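Side-chain contacts in transcription regulator AmtR (Mycobacterium smegmatis, PDB 5E57), which probably binds regulatory DNA as a TetR-family transcription factor and takes part in nitrogen regulation: residues D53-L56 with D57-A61; L68-A71 with H72-G76; A167-P170 with P171-W175. One frame throughout, in Å; residues are numbered along the deposited sequence.

Interaction 1. Residues D53-L56 with D57-A61; sequences DDIL and DALLA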
ATOM      1  N   ASP A  53      19.398 -12.709   6.499  1.00 21.52           N
ATOM      2  CA  ASP A  53      18.127 -13.203   6.011  1.00 21.79           C
ATOM      3  C   ASP A  53      17.287 -13.793   7.146  1.00 22.68           C
ATOM      4  O   ASP A  53      16.052 -13.646   7.155  1.00 21.63           O
ATOM      5  CB  ASP A  53      18.355 -14.245   4.899  1.00 22.47           C
ATOM      6  CG  ASP A  53      18.597 -13.638   3.538  1.00 24.18           C
ATOM      7  OD1 ASP A  53      18.499 -12.393   3.291  1.00 24.06           O
ATOM      8  OD2 ASP A  53      18.837 -14.447   2.633  1.00 24.83           O
ATOM      9  N   ASP A  54      17.938 -14.509   8.080  1.00 24.77           N
ATOM     10  CA  ASP A  54      17.244 -15.074   9.219  1.00 23.50           C
ATOM     11  C   ASP A  54      16.649 -13.970  10.042  1.00 25.67           C
ATOM     12  O   ASP A  54      15.583 -14.159  10.691  1.00 22.92           O
ATOM     13  CB  ASP A  54      18.177 -15.861  10.133  1.00 26.98           C
ATOM     14  CG  ASP A  54      18.654 -17.195   9.504  1.00 28.40           C
ATOM     15  OD1 ASP A  54      17.934 -17.775   8.664  1.00 24.40           O
ATOM     16  OD2 ASP A  54      19.755 -17.638   9.856  1.00 30.18           O
ATOM     17  N   ILE A  55      17.317 -12.810  10.079  1.00 22.88           N
ATOM     18  CA  ILE A  55      16.790 -11.678  10.910  1.00 22.38           C
ATOM     19  C   ILE A  55      15.494 -11.134  10.268  1.00 22.82           C
ATOM     20  O   ILE A  55      14.469 -10.943  10.927  1.00 21.86           O
ATOM     21  CB  ILE A  55      17.837 -10.534  11.028  1.00 23.54           C
ATOM     22  CG1 ILE A  55      19.105 -11.057  11.762  1.00 23.30           C
ATOM     23  CG2 ILE A  55      17.248  -9.341  11.731  1.00 21.68           C
ATOM     24  CD1 ILE A  55      20.299 -10.115  11.712  1.00 21.99           C
ATOM     25  N   LEU A  56      15.569 -10.921   8.964  1.00 21.72           N
ATOM     26  CA  LEU A  56      14.446 -10.456   8.168  1.00 22.51           C
ATOM     27  C   LEU A  56      13.294 -11.426   8.224  1.00 21.69           C
ATOM     28  O   LEU A  56      12.138 -11.005   8.328  1.00 20.33           O
ATOM     29  CB  LEU A  56      14.878 -10.224   6.693  1.00 22.05           C
ATOM     30  CG  LEU A  56      13.836  -9.701   5.683  1.00 24.34           C
ATOM     31  CD1 LEU A  56      13.325  -8.329   6.105  1.00 24.69           C
ATOM     32  CD2 LEU A  56      14.392  -9.596   4.275  1.00 26.96           C
ATOM     33  N   ASP A  57      13.598 -12.726   8.200  1.00 20.67           N
ATOM     34  CA  ASP A  57      12.532 -13.721   8.344  1.00 23.15           C
ATOM     35  C   ASP A  57      11.787 -13.574   9.646  1.00 23.69           C
ATOM     36  O   ASP A  57      10.556 -13.554   9.644  1.00 24.20           O
ATOM     37  CB  ASP A  57      13.051 -15.139   8.211  1.00 27.14           C
ATOM     38  CG  ASP A  57      12.173 -15.985   7.254  1.00 36.78           C
ATOM     39  OD1 ASP A  57      11.249 -15.421   6.574  1.00 28.58           O
ATOM     40  OD2 ASP A  57      12.428 -17.213   7.208  1.00 40.76           O
ATOM     41  N   ALA A  58      12.508 -13.434  10.761  1.00 22.19           N
ATOM     42  CA  ALA A  58      11.818 -13.296  12.019  1.00 22.88           C
ATOM     43  C   ALA A  58      10.993 -11.972  12.064  1.00 22.98           C
ATOM     44  O   ALA A  58       9.881 -11.953  12.514  1.00 21.15           O
ATOM     45  CB  ALA A  58      12.801 -13.391  13.136  1.00 23.97           C
ATOM     46  N   LEU A  59      11.536 -10.873  11.574  1.00 23.18           N
ATOM     47  CA  LEU A  59      10.782  -9.629  11.526  1.00 23.47           C
ATOM     48  C   LEU A  59       9.510  -9.733  10.722  1.00 23.53           C
ATOM     49  O   LEU A  59       8.468  -9.327  11.204  1.00 23.03           O
ATOM     50  CB  LEU A  59      11.637  -8.477  10.992  1.00 22.75           C
ATOM     51  CG  LEU A  59      12.821  -8.090  11.856  1.00 21.49           C
ATOM     52  CD1 LEU A  59      13.770  -7.199  11.104  1.00 21.39           C
ATOM     53  CD2 LEU A  59      12.343  -7.431  13.150  1.00 21.74           C
ATOM     54  N   LEU A  60       9.592 -10.312   9.524  1.00 21.50           N
ATOM     55  CA  LEU A  60       8.413 -10.461   8.672  1.00 21.89           C
ATOM     56  C   LEU A  60       7.346 -11.358   9.272  1.00 21.70           C
ATOM     57  O   LEU A  60       6.142 -11.051   9.241  1.00 21.24           O
ATOM     58  CB  LEU A  60       8.779 -11.001   7.277  1.00 22.65           C
ATOM     59  CG  LEU A  60       9.670 -10.183   6.356  1.00 24.10           C
ATOM     60  CD1 LEU A  60      10.129 -10.960   5.118  1.00 25.57           C
ATOM     61  CD2 LEU A  60       9.003  -8.881   5.929  1.00 25.15           C
ATOM     62  N   ALA A  61       7.770 -12.483   9.820  1.00 21.27           N
ATOM     63  CA  ALA A  61       6.839 -13.420  10.428  1.00 21.11           C
ATOM     64  C   ALA A  61       6.075 -12.749  11.611  1.00 22.27           C
ATOM     65  O   ALA A  61       4.893 -12.983  11.782  1.00 20.44           O
ATOM     66  CB  ALA A  61       7.604 -14.661  10.941  1.00 21.16           C
TER
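L56 and L60 meet one turn apart on the buried side of helix 52-61. CG of L56 comes within 4.0 Å of CD1 of L60, and the two side chains cross at a slant. With CG of L56 anti to its backbone N (chi1 -179°), beside the carbonyl carbon, its branch reaches L60. CG of L60 also sits 3.3 Å from the carbonyl O of L56. L60 N donates to L56 O at 2.9 Å. I55 and L59 form a second buried pair. They lie side by side and point the same way, with CG2 of I55 4.1 Å from CD1 of L59. This is the i to i+4 pattern of an alpha-helix that follows the predicted helix-turn-helix of the TetR-type domain. I55 and L59 pack on helix 9-23, against A17 and L14 respectively. L60 packs on F120 of helix 118-142. The aspartates make the looser, partly exposed side. Their carboxylates turn to partners outside the segment: D53 OD1 is hydrogen-bonded to the hydroxyl of Y26, and D54 OD1 forms a salt bridge with R116. D57 OD2 is only weakly paired, at long range, with R116. Across the segment its CB merely rests 3.5 Å from the carbonyl O of D53.

Interaction 2. Residues L68-A71 with H72-G76; sequences LELA and HGLLG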
ATOM      1  N   LEU A  68      -2.749 -14.064  11.408  1.00 23.39           N
ATOM      2  CA  LEU A  68      -3.120 -15.290  10.754  1.00 24.75           C
ATOM      3  C   LEU A  68      -3.738 -16.284  11.735  1.00 22.91           C
ATOM      4  O   LEU A  68      -4.648 -17.010  11.352  1.00 24.86           O
ATOM      5  CB  LEU A  68      -1.946 -15.864   9.996  1.00 26.12           C
ATOM      6  CG  LEU A  68      -2.172 -16.955   8.982  1.00 29.86           C
ATOM      7  CD1 LEU A  68      -3.308 -16.656   8.012  1.00 30.56           C
ATOM      8  CD2 LEU A  68      -0.864 -17.141   8.214  1.00 33.91           C
ATOM      9  N   GLU A  69      -3.282 -16.307  12.984  1.00 21.75           N
ATOM     10  CA  GLU A  69      -3.929 -17.126  13.994  1.00 21.21           C
ATOM     11  C   GLU A  69      -5.367 -16.707  14.139  1.00 22.24           C
ATOM     12  O   GLU A  69      -6.275 -17.561  14.078  1.00 21.57           O
ATOM     13  CB  GLU A  69      -3.215 -17.010  15.332  1.00 22.50           C
ATOM     14  CG  GLU A  69      -1.810 -17.602  15.265  1.00 24.13           C
ATOM     15  CD  GLU A  69      -0.966 -17.130  16.462  1.00 25.89           C
ATOM     16  OE1 GLU A  69      -1.384 -16.202  17.198  1.00 30.85           O
ATOM     17  OE2 GLU A  69       0.122 -17.638  16.681  1.00 26.94           O
ATOM     18  N   LEU A  70      -5.589 -15.389  14.246  1.00 20.89           N
ATOM     19  CA  LEU A  70      -6.944 -14.821  14.325  1.00 21.56           C
ATOM     20  C   LEU A  70      -7.835 -15.147  13.111  1.00 19.78           C
ATOM     21  O   LEU A  70      -8.972 -15.640  13.247  1.00 20.74           O
ATOM     22  CB  LEU A  70      -6.896 -13.311  14.538  1.00 20.58           C
ATOM     23  CG  LEU A  70      -8.254 -12.646  14.620  1.00 18.65           C
ATOM     24  CD1 LEU A  70      -9.131 -13.275  15.725  1.00 20.21           C
ATOM     25  CD2 LEU A  70      -8.146 -11.140  14.879  1.00 18.67           C
ATOM     26  N   ALA A  71      -7.293 -14.928  11.940  1.00 19.41           N
ATOM     27  CA  ALA A  71      -8.026 -15.160  10.716  1.00 20.74           C
ATOM     28  C   ALA A  71      -8.421 -16.606  10.617  1.00 21.48           C
ATOM     29  O   ALA A  71      -9.537 -16.899  10.177  1.00 22.21           O
ATOM     30  CB  ALA A  71      -7.178 -14.841   9.521  1.00 19.09           C
ATOM     31  N   HIS A  72      -7.492 -17.498  10.949  1.00 20.44           N
ATOM     32  CA  HIS A  72      -7.812 -18.938  10.872  1.00 20.57           C
ATOM     33  C   HIS A  72      -8.927 -19.329  11.780  1.00 20.54           C
ATOM     34  O   HIS A  72      -9.808 -20.037  11.370  1.00 21.52           O
ATOM     35  CB  HIS A  72      -6.550 -19.793  11.111  1.00 22.26           C
ATOM     36  CG  HIS A  72      -5.720 -19.994   9.872  1.00 24.01           C
ATOM     37  ND1 HIS A  72      -4.349 -20.136   9.906  1.00 30.94           N
ATOM     38  CD2 HIS A  72      -6.062 -20.041   8.559  1.00 26.51           C
ATOM     39  CE1 HIS A  72      -3.892 -20.328   8.673  1.00 27.08           C
ATOM     40  NE2 HIS A  72      -4.906 -20.228   7.839  1.00 27.16           N
ATOM     41  N   GLY A  73      -8.914 -18.860  13.028  1.00 20.49           N
ATOM     42  CA  GLY A  73     -10.012 -19.093  13.958  1.00 20.96           C
ATOM     43  C   GLY A  73     -11.361 -18.555  13.513  1.00 23.08           C
ATOM     44  O   GLY A  73     -12.388 -19.185  13.712  1.00 21.79           O
ATOM     45  N   LEU A  74     -11.363 -17.371  12.910  1.00 21.54           N
ATOM     46  CA  LEU A  74     -12.571 -16.715  12.454  1.00 18.94           C
ATOM     47  C   LEU A  74     -13.191 -17.500  11.312  1.00 21.15           C
ATOM     48  O   LEU A  74     -14.410 -17.605  11.198  1.00 22.83           O
ATOM     49  CB  LEU A  74     -12.265 -15.235  12.008  1.00 19.34           C
ATOM     50  CG  LEU A  74     -11.851 -14.240  13.106  1.00 18.41           C
ATOM     51  CD1 LEU A  74     -11.369 -12.895  12.618  1.00 18.67           C
ATOM     52  CD2 LEU A  74     -12.975 -13.929  14.014  1.00 18.84           C
ATOM     53  N   LEU A  75     -12.361 -18.068  10.444  1.00 23.33           N
ATOM     54  CA  LEU A  75     -12.888 -18.884   9.322  1.00 26.80           C
ATOM     55  C   LEU A  75     -13.649 -20.118   9.836  1.00 28.42           C
ATOM     56  O   LEU A  75     -14.545 -20.610   9.151  1.00 29.92           O
ATOM     57  CB  LEU A  75     -11.782 -19.316   8.372  1.00 27.31           C
ATOM     58  CG  LEU A  75     -11.244 -18.176   7.490  1.00 27.27           C
ATOM     59  CD1 LEU A  75     -10.015 -18.677   6.738  1.00 27.75           C
ATOM     60  CD2 LEU A  75     -12.313 -17.654   6.549  1.00 28.46           C
ATOM     61  N   GLY A  76     -13.354 -20.526  11.076  1.00 27.38           N
ATOM     62  CA  GLY A  76     -13.934 -21.747  11.674  1.00 29.82           C
ATOM     63  C   GLY A  76     -15.237 -21.453  12.388  1.00 27.28           C
ATOM     64  O   GLY A  76     -15.902 -22.363  12.860  1.00 24.15           O
TER
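The imidazole of H72 has L68 over one face. CD1 of L68 stands 4.0 Å from the ring centroid and 21° off the ring normal, a CH-pi contact shifted toward the rim of the ring. The nearest ring atom to this methyl is CE1, at 3.8 Å. This is i to i+4 packing along alpha-helix 65-75, near its C-terminal end. The helix follows the predicted DNA-binding motif in the chain and packs on helices 82-98 and 118-142, probably as part of the ligand-binding domain. L68 keeps CG anti to its backbone N (chi1 -166°), which carries its branch forward to the ring. The backbone joins the same two residues, because H72 N donates to the carbonyl O of L68 at 2.9 Å. H72 is exposed and also touches E126 of helix 118-142. L68 is buried and reaches R123 of that helix.

A second pair, L70 and L74, is purely apolar. The two side chains pass at an angle, and CG of L70 lies 3.7 Å from CD1 of L74. Both face helix 82-98: L70 packs on Y91 and L74 on L88. A71 is buried and touches both neighbouring helices, at L88 and at A130. The backbone bonds continue through G73 N to E69 O and L75 N to A71 O. L74 N donates to L70 O at 3.0 Å. CG of L74 sits 3.2 Å from that same oxygen.

Interaction 3. Residues A167-P170 with P171-W175; sequences AVVP and PEQPW
V169 and Q173 meet at an angle through their aliphatic parts. CG1 of V169 lies 3.8 Å from CB of Q173 and 3.9 Å from its CG. The valine puts CG1 anti to its backbone N (chi1 176°), next to its carbonyl carbon and on the side of the glutamine. On Q173 the touch is made by CB and CG, with CG anti to the backbone N. Both side chains also pack against helix 151-165, V169 on R163 and Q173 on S162. The chain makes a type I beta turn from P170 to Q173, which leads into helix 173-183. Q173 N donates to the carbonyl O of P170 at 3.0 Å. The donor sits well above the carbonyl plane, 56° out of it. CB of Q173 lies 3.3 Å from the same oxygen. On the exposed side of the turn, E172 turns its carboxylate back to P170, with OE2 3.3 Å from CB of the proline. P171 follows directly, and its CD rests 3.8 Å from CB of P170. Just beyond the turn, P174 is buried against A93 and S94 of helix 82-98.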
ATOM      1  N   ALA A 167       4.020  11.314  10.397  1.00 39.20           N
ATOM      2  CA  ALA A 167       4.712  11.269  11.670  1.00 43.00           C
ATOM      3  C   ALA A 167       3.798  10.647  12.703  1.00 43.91           C
ATOM      4  O   ALA A 167       4.185   9.702  13.409  1.00 41.55           O
ATOM      5  CB  ALA A 167       5.061  12.698  12.086  1.00 47.13           C
ATOM      6  N   VAL A 168       2.575  11.181  12.751  1.00 42.41           N
ATOM      7  CA  VAL A 168       1.527  10.740  13.691  1.00 44.50           C
ATOM      8  C   VAL A 168       0.387  10.059  12.921  1.00 39.77           C
ATOM      9  O   VAL A 168      -0.453  10.709  12.252  1.00 35.99           O
ATOM     10  CB  VAL A 168       0.918  11.911  14.529  1.00 44.03           C
ATOM     11  N   VAL A 169       0.344   8.742  13.032  1.00 33.57           N
ATOM     12  CA  VAL A 169      -0.863   8.028  12.605  1.00 35.19           C
ATOM     13  C   VAL A 169      -1.872   7.969  13.817  1.00 32.78           C
ATOM     14  O   VAL A 169      -1.601   7.297  14.832  1.00 32.75           O
ATOM     15  CB  VAL A 169      -0.471   6.653  11.994  1.00 31.14           C
ATOM     16  CG1 VAL A 169      -1.704   5.837  11.638  1.00 30.85           C
ATOM     17  CG2 VAL A 169       0.417   6.897  10.740  1.00 32.73           C
ATOM     18  N   PRO A 170      -3.045   8.609  13.686  1.00 31.38           N
ATOM     19  CA  PRO A 170      -4.050   8.663  14.792  1.00 34.61           C
ATOM     20  C   PRO A 170      -4.476   7.276  15.317  1.00 38.51           C
ATOM     21  O   PRO A 170      -4.485   6.295  14.544  1.00 32.98           O
ATOM     22  CB  PRO A 170      -5.228   9.395  14.161  1.00 37.80           C
ATOM     23  CG  PRO A 170      -5.085   9.161  12.675  1.00 39.05           C
ATOM     24  CD  PRO A 170      -3.610   9.031  12.394  1.00 35.26           C
ATOM     25  N   PRO A 171      -4.810   7.177  16.624  1.00 36.25           N
ATOM     26  CA  PRO A 171      -5.196   5.863  17.083  1.00 34.58           C
ATOM     27  C   PRO A 171      -6.514   5.449  16.556  1.00 27.36           C
ATOM     28  O   PRO A 171      -6.880   4.304  16.736  1.00 32.50           O
ATOM     29  CB  PRO A 171      -5.210   5.975  18.644  1.00 42.46           C
ATOM     30  CG  PRO A 171      -4.642   7.322  18.972  1.00 42.81           C
ATOM     31  CD  PRO A 171      -4.725   8.169  17.719  1.00 40.30           C
ATOM     32  N   GLU A 172      -7.251   6.313  15.874  1.00 24.64           N
ATOM     33  CA  GLU A 172      -8.519   5.880  15.308  1.00 26.60           C
ATOM     34  C   GLU A 172      -8.270   5.191  13.966  1.00 25.76           C
ATOM     35  O   GLU A 172      -9.171   4.600  13.353  1.00 23.27           O
ATOM     36  CB  GLU A 172      -9.561   7.010  15.172  1.00 34.29           C
ATOM     37  CG  GLU A 172      -9.033   8.435  15.139  1.00 43.30           C
ATOM     38  CD  GLU A 172      -8.490   8.954  16.500  1.00 46.18           C
ATOM     39  OE1 GLU A 172      -8.951   8.530  17.606  1.00 48.19           O
ATOM     40  OE2 GLU A 172      -7.598   9.813  16.436  1.00 52.04           O
ATOM     41  N   GLN A 173      -7.038   5.201  13.495  1.00 23.08           N
ATOM     42  CA  GLN A 173      -6.864   4.787  12.107  1.00 22.99           C
ATOM     43  C   GLN A 173      -7.360   3.357  11.803  1.00 21.67           C
ATOM     44  O   GLN A 173      -7.955   3.104  10.743  1.00 22.07           O
ATOM     45  CB  GLN A 173      -5.402   4.896  11.724  1.00 25.09           C
ATOM     46  CG  GLN A 173      -5.117   4.506  10.275  1.00 27.47           C
ATOM     47  CD  GLN A 173      -5.625   5.510   9.315  1.00 34.79           C
ATOM     48  OE1 GLN A 173      -6.360   6.434   9.691  1.00 41.05           O
ATOM     49  NE2 GLN A 173      -5.219   5.373   8.038  1.00 36.86           N
ATOM     50  N   PRO A 174      -7.064   2.407  12.683  1.00 21.88           N
ATOM     51  CA  PRO A 174      -7.632   1.079  12.402  1.00 22.79           C
ATOM     52  C   PRO A 174      -9.141   1.071  12.203  1.00 23.31           C
ATOM     53  O   PRO A 174      -9.631   0.327  11.366  1.00 26.00           O
ATOM     54  CB  PRO A 174      -7.272   0.281  13.640  1.00 22.29           C
ATOM     55  CG  PRO A 174      -6.026   0.914  14.177  1.00 22.46           C
ATOM     56  CD  PRO A 174      -6.153   2.388  13.835  1.00 22.33           C
ATOM     57  N   TRP A 175      -9.875   1.888  12.974  1.00 25.47           N
ATOM     58  CA  TRP A 175     -11.314   1.912  12.927  1.00 23.65           C
ATOM     59  C   TRP A 175     -11.804   2.518  11.683  1.00 23.99           C
ATOM     60  O   TRP A 175     -12.859   2.131  11.173  1.00 23.15           O
ATOM     61  CB  TRP A 175     -11.932   2.579  14.190  1.00 25.45           C
ATOM     62  CG  TRP A 175     -11.489   1.888  15.466  1.00 22.74           C
ATOM     63  CD1 TRP A 175     -10.333   2.154  16.192  1.00 23.48           C
ATOM     64  CD2 TRP A 175     -12.107   0.775  16.113  1.00 22.73           C
ATOM     65  NE1 TRP A 175     -10.245   1.284  17.285  1.00 21.65           N
ATOM     66  CE2 TRP A 175     -11.334   0.459  17.269  1.00 22.56           C
ATOM     67  CE3 TRP A 175     -13.284   0.070  15.895  1.00 23.63           C
ATOM     68  CZ2 TRP A 175     -11.681  -0.606  18.142  1.00 24.52           C
ATOM     69  CZ3 TRP A 175     -13.616  -0.968  16.760  1.00 23.44           C
ATOM     70  CH2 TRP A 175     -12.830  -1.299  17.851  1.00 22.23           C
TER

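How the interactions relate
The interactions follow one another along the chain in the order 1, 2, 3. Interactions 1 and 2 lie on successive helices, 52-61 and 65-75. Their centres are 23 Å apart, with nearest atoms about 8 Å apart. Interaction 3 is at the turn into helix 173-183. Its centre is 26 Å from that of interaction 1, on the opposite side of the chain's centre, and 24 Å from that of interaction 2. None touches another directly. Helix 118-142 packs against interactions 1 and 2, and helix 82-98 against interactions 2 and 3. Helix 118-142 thus packs both on interaction 1, adjacent to the predicted DNA-binding motif, and on the following helix of this all-helical protein.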